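Side-chain contacts in Dbv8 protein (Nonomuraea, PDB 4MFZ), which probably transfers long aliphatic acyl chains from acyl-CoA to an amine of a glycopeptide antibiotic, using a GNAT fold: residues Val167-Arg172 with Ile217-Gly222; Glu296-Tyr301 with Ser313-Ala318. One frame throughout, in Å; residues are numbered along the deposited sequence.

Interaction 1: residues Val167-Arg172 with Ile217-Gly222; sequences VAIHRR and IPEVGG. With MFK (decanoyl-CoA), chain B.
Arg172 and Glu219 carry opposite charges yet stop short of a salt bridge: NH1 of Arg172 lies 4.0 Å from OE2 of Glu219, and the carboxylate oxygen sits well out of the guanidinium plane, so no N-H points at it. The two planes are 49° apart, and any attraction is probably through charge alone. The contact joins helix 162-174 of the N-terminal half to the loop that leaves strand 211-216 of the GNAT-like half, where the acyl-CoA is held. Glu219 leaves its backbone with CG anti to N (chi1 176°) and bends at chi2, which brings OE1 beside Ile169, 4.1 Å from its CG1. That oxygen is already engaged by a salt bridge to Arg300, while Glu165 of helix 162-174 accepts from the backbone N of both Glu219 and Val220, tying this part of the loop to the helix. Before the loop turns toward the helix, Ile217 pairs with decanoyl-CoA in the beta-like fashion familiar from GNAT enzymes. Its backbone N donates to the thioester oxygen OAL, and its CG2 packs against the pantetheine methyl CAR. In return, NAF of the pantetheine arm donates to Ile217 O at 2.8 Å, nearly straight at 173°.

Interaction 2: residues Glu296-Tyr301 with Ser313-Ala318; sequences EFVFRY and STLEKA. With MFK (decanoyl-CoA), chain B.
The apolar part of this contact is led by Val298 and Leu315, whose methyl groups CG2 and CD2 meet at 3.8 Å where helix 291-299 faces the first turn of helix 314-324. Beside them, the Phe299 ring reaches over that same turn. Its edge is directed at the backbone, with CZ 3.6 Å from Glu316 O and the oxygen near the ring plane, while CE1 rests against CB and CG of Glu316. Ring and carboxylate planes are only 15° apart, and Val298 CG1 lies over one face of the ring, toward its rim.

The polar bonds run within each segment. Ser313 and Glu316 form a capping box: Glu316 N donates to Ser313 OG at 3.1 Å, and Ser313 N donates to Glu316 OE1 at 2.9 Å, approaching from above the carboxylate plane. With CG beside its own backbone N (chi1 -63°) and the chain extended beyond it, Glu316 reaches Ser313 N. Just past the end of helix 291-299, Arg300 NH1 forms a salt bridge back to Glu296 OE2 at 2.8 Å, in the guanidinium plane and on the anti side of the carboxylate.

Ligand contacts complete the set. Ser313 OG also donates to adenine N3 of decanoyl-CoA at 2.8 Å. Leu315 CD2 lies 3.5 Å from N7, and Val298 CG1 faces N1 and C2, so the adenine is gripped by side chains of both helices, with the Glu316 side chain beside C2.

Ser313 OG thus accepts from the helix and donates to the base, which is consistent with the hydroxyl linking the capped start of helix 314-324 to adenine binding.

How the interactions relate
From the N terminus, the chain first lays down helix 162-174, then passes through helix 182-192 and three strands of the sheet before residues 217-222 return to helix 162-174; interaction 1 thus closes a 44-residue excursion and joins the two halves of the protein. Only afterwards does interaction 2 close the 11 residues, none helix or strand, between segments 296-301 and 313-318. The two closures follow in series, neither nesting nor crossing. In space they touch mainly at Arg300, whose side chain lies by Ile169 and Arg172 as well as Glu219. Decanoyl-CoA spans both, its pantetheine arm along interaction 1 and its adenine at interaction 2.

Interaction 1: residues Val167-Arg172 with Ile217-Gly222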
# COMPACT_ATOMS: atom_id res chain seq x y z
N VAL A 167 5.76 3.50 5.77
CA VAL A 167 6.26 4.14 7.00
C VAL A 167 6.68 5.60 6.72
O VAL A 167 6.27 6.54 7.44
CB VAL A 167 7.41 3.34 7.62
CG1 VAL A 167 8.03 4.07 8.81
CG2 VAL A 167 6.92 1.95 8.04
N ALA A 168 7.47 5.78 5.67
CA ALA A 168 7.95 7.12 5.27
C ALA A 168 6.82 8.10 4.99
O ALA A 168 6.87 9.25 5.42
CB ALA A 168 8.87 7.02 4.05
N ILE A 169 5.80 7.65 4.26
CA ILE A 169 4.67 8.51 3.94
C ILE A 169 3.93 8.93 5.21
O ILE A 169 3.52 10.10 5.34
CB ILE A 169 3.69 7.83 2.98
CG1 ILE A 169 4.29 7.82 1.57
CG2 ILE A 169 2.34 8.53 3.02
CD1 ILE A 169 3.57 6.85 0.63
N HIS A 170 3.77 8.00 6.15
CA HIS A 170 3.09 8.35 7.41
C HIS A 170 3.81 9.46 8.13
O HIS A 170 3.19 10.44 8.53
CB HIS A 170 2.86 7.13 8.30
CG HIS A 170 1.94 7.40 9.47
ND1 HIS A 170 2.34 8.04 10.59
CD2 HIS A 170 0.59 7.07 9.67
CE1 HIS A 170 1.31 8.13 11.46
NE2 HIS A 170 0.24 7.53 10.90
N ARG A 171 5.13 9.34 8.28
CA ARG A 171 5.89 10.35 8.99
C ARG A 171 5.92 11.67 8.20
O ARG A 171 5.98 12.74 8.80
CB ARG A 171 7.32 9.86 9.27
CG ARG A 171 8.10 10.86 10.14
CD ARG A 171 9.41 10.32 10.71
NE ARG A 171 9.20 9.23 11.68
CZ ARG A 171 8.81 9.40 12.95
NH1 ARG A 171 8.58 10.62 13.43
NH2 ARG A 171 8.66 8.35 13.74
N ARG A 172 5.88 11.59 6.88
CA ARG A 172 5.90 12.78 6.05
C ARG A 172 4.58 13.52 6.18
O ARG A 172 4.56 14.72 6.33
CB ARG A 172 6.21 12.43 4.58
CG ARG A 172 6.31 13.65 3.68
CD ARG A 172 6.64 13.29 2.23
NE ARG A 172 5.68 13.95 1.34
CZ ARG A 172 5.93 14.35 0.09
NH1 ARG A 172 7.14 14.17 -0.44
NH2 ARG A 172 4.97 14.94 -0.62
N ILE A 217 1.29 3.58 -9.20
CA ILE A 217 2.59 4.27 -9.30
C ILE A 217 3.09 4.64 -7.91
O ILE A 217 2.53 5.55 -7.27
CB ILE A 217 2.55 5.51 -10.22
CG1 ILE A 217 2.13 5.10 -11.64
CG2 ILE A 217 3.92 6.20 -10.23
CD1 ILE A 217 1.77 6.25 -12.54
N PRO A 218 4.10 3.92 -7.40
CA PRO A 218 4.51 4.28 -6.05
C PRO A 218 5.32 5.55 -6.10
O PRO A 218 5.75 6.00 -7.19
CB PRO A 218 5.36 3.09 -5.57
CG PRO A 218 5.73 2.33 -6.80
CD PRO A 218 4.88 2.80 -7.96
N GLU A 219 5.46 6.16 -4.92
CA GLU A 219 6.18 7.41 -4.77
C GLU A 219 7.68 7.26 -4.94
O GLU A 219 8.30 8.12 -5.55
CB GLU A 219 5.91 8.00 -3.41
CG GLU A 219 6.72 9.24 -3.18
CD GLU A 219 5.84 10.33 -2.67
OE1 GLU A 219 5.04 10.03 -1.75
OE2 GLU A 219 5.94 11.46 -3.20
N VAL A 220 8.24 6.19 -4.36
CA VAL A 220 9.68 5.92 -4.40
C VAL A 220 10.05 5.46 -5.83
O VAL A 220 9.43 4.54 -6.37
CB VAL A 220 10.09 4.82 -3.35
CG1 VAL A 220 11.54 4.37 -3.55
CG2 VAL A 220 9.95 5.35 -1.93
N GLY A 221 11.04 6.11 -6.42
CA GLY A 221 11.53 5.71 -7.72
C GLY A 221 11.80 6.85 -8.69
O GLY A 221 12.28 6.61 -9.77
N GLY A 222 11.45 8.07 -8.30
CA GLY A 222 11.70 9.26 -9.13
C GLY A 222 10.67 9.50 -10.26
O GLY A 222 9.66 8.79 -10.36
CCG MFK B . 0.96 8.74 -16.59
CCF MFK B . 0.27 7.54 -17.25
CCE MFK B . -0.25 6.61 -16.18
CCD MFK B . -1.57 7.15 -15.68
CCC MFK B . -2.34 6.00 -15.06
CCB MFK B . -2.54 6.25 -13.59
CCA MFK B . -3.59 5.27 -13.10
CBZ MFK B . -2.94 4.32 -12.11
CAK MFK B . -3.49 4.58 -10.72
CAJ MFK B . -2.36 5.05 -9.80
OAL MFK B . -1.20 4.64 -9.91
SAI MFK B . -2.89 6.18 -8.57
CAH MFK B . -1.32 6.62 -7.71
CAG MFK B . -0.43 7.54 -8.55
NAF MFK B . 0.82 7.73 -7.79
CAE MFK B . 1.25 8.93 -7.38
OAM MFK B . 0.68 9.99 -7.63
CAD MFK B . 2.57 8.91 -6.58
CAC MFK B . 3.09 10.34 -6.38
NAB MFK B . 3.28 11.03 -7.67
CAA MFK B . 4.50 11.06 -8.22
OAO MFK B . 5.49 10.54 -7.68
CAN MFK B . 4.64 11.83 -9.54
OAU MFK B . 3.47 12.63 -9.81
CAP MFK B . 4.97 10.91 -10.75
CAR MFK B . 3.88 9.86 -10.89
CAS MFK B . 6.31 10.19 -10.60
CAQ MFK B . 5.01 11.76 -12.01
OAT MFK B . 6.01 12.74 -11.84
PAV MFK B . 6.86 13.34 -13.07
OAX MFK B . 7.44 12.26 -13.89
OAW MFK B . 7.77 14.39 -12.53
OAY MFK B . 5.62 14.01 -13.85
PAZ MFK B . 5.67 15.16 -14.97
OBA MFK B . 4.26 15.12 -15.66
OBB MFK B . 6.76 15.00 -15.95
O5' MFK B . 5.60 16.55 -14.15
C5' MFK B . 5.56 17.81 -14.77
C4' MFK B . 5.59 18.87 -13.65
O4' MFK B . 4.78 18.53 -12.46
C3' MFK B . 6.99 19.04 -13.11
O3' MFK B . 7.11 20.39 -12.68
PBV MFK B . 8.45 21.22 -13.07
OBW MFK B . 9.53 20.57 -12.12
OBY MFK B . 8.12 22.74 -12.61
OBX MFK B . 8.92 21.06 -14.45
C2' MFK B . 6.97 18.07 -11.92
O2' MFK B . 7.98 18.33 -10.96
C1' MFK B . 5.63 18.36 -11.31
N9 MFK B . 5.15 17.21 -10.49
C8 MFK B . 4.66 16.06 -10.96
N7 MFK B . 4.33 15.30 -9.91
C5 MFK B . 4.56 16.01 -8.79
C4 MFK B . 5.07 17.19 -9.17
N3 MFK B . 5.36 18.13 -8.26
C2 MFK B . 5.28 17.93 -6.79
N1 MFK B . 4.72 16.59 -6.50
C6 MFK B . 4.39 15.74 -7.48
N6 MFK B . 3.88 14.55 -7.16

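Interaction 2: residues Glu296-Tyr301 with Ser313-Ala318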
# COMPACT_ATOMS: atom_id res chain seq x y z
N GLU A 296 -3.38 15.08 -1.40
CA GLU A 296 -2.70 13.95 -0.81
C GLU A 296 -1.42 13.60 -1.57
O GLU A 296 -0.35 13.53 -0.97
CB GLU A 296 -3.63 12.73 -0.75
CG GLU A 296 -2.94 11.40 -0.42
CD GLU A 296 -2.39 11.32 1.01
OE1 GLU A 296 -2.85 12.08 1.90
OE2 GLU A 296 -1.50 10.47 1.24
N PHE A 297 -1.54 13.38 -2.87
CA PHE A 297 -0.41 12.84 -3.60
C PHE A 297 0.57 13.92 -4.04
O PHE A 297 1.70 13.61 -4.40
CB PHE A 297 -0.88 12.03 -4.80
CG PHE A 297 -1.57 10.73 -4.43
CD1 PHE A 297 -0.83 9.55 -4.29
CD2 PHE A 297 -2.95 10.67 -4.27
CE1 PHE A 297 -1.46 8.35 -3.96
CE2 PHE A 297 -3.59 9.49 -3.94
CZ PHE A 297 -2.84 8.33 -3.79
N VAL A 298 0.15 15.18 -4.04
CA VAL A 298 1.08 16.25 -4.41
C VAL A 298 1.76 16.84 -3.16
O VAL A 298 2.93 17.20 -3.23
CB VAL A 298 0.44 17.35 -5.29
CG1 VAL A 298 1.45 18.42 -5.66
CG2 VAL A 298 -0.12 16.74 -6.57
N PHE A 299 1.04 16.89 -2.03
CA PHE A 299 1.58 17.54 -0.81
C PHE A 299 1.60 16.67 0.43
O PHE A 299 2.16 17.07 1.43
CB PHE A 299 0.81 18.81 -0.46
CG PHE A 299 0.83 19.86 -1.51
CD1 PHE A 299 1.93 20.72 -1.65
CD2 PHE A 299 -0.27 20.03 -2.35
CE1 PHE A 299 1.93 21.72 -2.63
CE2 PHE A 299 -0.28 21.02 -3.33
CZ PHE A 299 0.82 21.87 -3.47
N ARG A 300 0.93 15.53 0.39
CA ARG A 300 0.76 14.67 1.56
C ARG A 300 0.10 15.53 2.64
O ARG A 300 0.46 15.54 3.83
CB ARG A 300 2.09 14.04 1.96
CG ARG A 300 2.06 12.53 2.13
CD ARG A 300 1.22 11.77 1.09
NE ARG A 300 1.99 11.21 -0.03
CZ ARG A 300 1.64 10.10 -0.69
NH1 ARG A 300 0.54 9.41 -0.35
NH2 ARG A 300 2.40 9.66 -1.69
N TYR A 301 -0.90 16.24 2.13
CA TYR A 301 -1.63 17.29 2.82
C TYR A 301 -2.14 16.85 4.17
O TYR A 301 -2.62 15.72 4.32
CB TYR A 301 -2.82 17.69 1.95
CG TYR A 301 -3.53 18.89 2.46
CD1 TYR A 301 -2.89 20.12 2.50
CD2 TYR A 301 -4.85 18.81 2.91
CE1 TYR A 301 -3.52 21.24 2.97
CE2 TYR A 301 -5.50 19.93 3.38
CZ TYR A 301 -4.81 21.14 3.40
OH TYR A 301 -5.40 22.28 3.86
N SER A 313 7.32 23.34 -7.77
CA SER A 313 7.07 22.78 -9.10
C SER A 313 5.86 23.44 -9.74
O SER A 313 5.04 24.05 -9.05
CB SER A 313 6.88 21.26 -9.02
OG SER A 313 5.57 20.91 -8.58
N THR A 314 5.76 23.33 -11.06
CA THR A 314 4.63 23.92 -11.74
C THR A 314 3.36 23.22 -11.32
O THR A 314 2.32 23.85 -11.28
CB THR A 314 4.76 23.99 -13.29
OG1 THR A 314 3.84 23.09 -13.90
CG2 THR A 314 6.17 23.74 -13.80
N LEU A 315 3.42 21.94 -10.96
CA LEU A 315 2.23 21.27 -10.42
C LEU A 315 1.77 21.78 -9.04
O LEU A 315 0.56 21.95 -8.81
CB LEU A 315 2.39 19.75 -10.39
CG LEU A 315 1.20 18.95 -9.87
CD1 LEU A 315 -0.09 19.25 -10.65
CD2 LEU A 315 1.53 17.47 -9.94
N GLU A 316 2.72 22.00 -8.13
CA GLU A 316 2.42 22.57 -6.80
C GLU A 316 1.72 23.93 -6.94
O GLU A 316 0.69 24.18 -6.27
CB GLU A 316 3.70 22.71 -5.95
CG GLU A 316 4.37 21.39 -5.61
CD GLU A 316 5.74 21.55 -4.96
OE1 GLU A 316 6.43 22.59 -5.15
OE2 GLU A 316 6.15 20.61 -4.26
N LYS A 317 2.27 24.77 -7.82
CA LYS A 317 1.69 26.08 -8.13
C LYS A 317 0.26 25.90 -8.66
O LYS A 317 -0.67 26.51 -8.12
CB LYS A 317 2.57 26.83 -9.16
CG LYS A 317 3.83 27.45 -8.56
CD LYS A 317 4.67 28.09 -9.65
CE LYS A 317 6.15 28.10 -9.27
NZ LYS A 317 6.98 28.88 -10.24
N ALA A 318 0.11 25.04 -9.68
CA ALA A 318 -1.19 24.71 -10.30
C ALA A 318 -2.25 24.23 -9.32
O ALA A 318 -3.39 24.66 -9.40
CB ALA A 318 -1.02 23.66 -11.39
CCG MFK B . 0.96 8.74 -16.59
CCF MFK B . 0.27 7.54 -17.25
CCE MFK B . -0.25 6.61 -16.18
CCD MFK B . -1.57 7.15 -15.68
CCC MFK B . -2.34 6.00 -15.06
CCB MFK B . -2.54 6.25 -13.59
CCA MFK B . -3.59 5.27 -13.10
CBZ MFK B . -2.94 4.32 -12.11
CAK MFK B . -3.49 4.58 -10.72
CAJ MFK B . -2.36 5.05 -9.80
OAL MFK B . -1.20 4.64 -9.91
SAI MFK B . -2.89 6.18 -8.57
CAH MFK B . -1.32 6.62 -7.71
CAG MFK B . -0.43 7.54 -8.55
NAF MFK B . 0.82 7.73 -7.79
CAE MFK B . 1.25 8.93 -7.38
OAM MFK B . 0.68 9.99 -7.63
CAD MFK B . 2.57 8.91 -6.58
CAC MFK B . 3.09 10.34 -6.38
NAB MFK B . 3.28 11.03 -7.67
CAA MFK B . 4.50 11.06 -8.22
OAO MFK B . 5.49 10.54 -7.68
CAN MFK B . 4.64 11.83 -9.54
OAU MFK B . 3.47 12.63 -9.81
CAP MFK B . 4.97 10.91 -10.75
CAR MFK B . 3.88 9.86 -10.89
CAS MFK B . 6.31 10.19 -10.60
CAQ MFK B . 5.01 11.76 -12.01
OAT MFK B . 6.01 12.74 -11.84
PAV MFK B . 6.86 13.34 -13.07
OAX MFK B . 7.44 12.26 -13.89
OAW MFK B . 7.77 14.39 -12.53
OAY MFK B . 5.62 14.01 -13.85
PAZ MFK B . 5.67 15.16 -14.97
OBA MFK B . 4.26 15.12 -15.66
OBB MFK B . 6.76 15.00 -15.95
O5' MFK B . 5.60 16.55 -14.15
C5' MFK B . 5.56 17.81 -14.77
C4' MFK B . 5.59 18.87 -13.65
O4' MFK B . 4.78 18.53 -12.46
C3' MFK B . 6.99 19.04 -13.11
O3' MFK B . 7.11 20.39 -12.68
PBV MFK B . 8.45 21.22 -13.07
OBW MFK B . 9.53 20.57 -12.12
OBY MFK B . 8.12 22.74 -12.61
OBX MFK B . 8.92 21.06 -14.45
C2' MFK B . 6.97 18.07 -11.92
O2' MFK B . 7.98 18.33 -10.96
C1' MFK B . 5.63 18.36 -11.31
N9 MFK B . 5.15 17.21 -10.49
C8 MFK B . 4.66 16.06 -10.96
N7 MFK B . 4.33 15.30 -9.91
C5 MFK B . 4.56 16.01 -8.79
C4 MFK B . 5.07 17.19 -9.17
N3 MFK B . 5.36 18.13 -8.26
C2 MFK B . 5.28 17.93 -6.79
N1 MFK B . 4.72 16.59 -6.50
C6 MFK B . 4.39 15.74 -7.48
N6 MFK B . 3.88 14.55 -7.16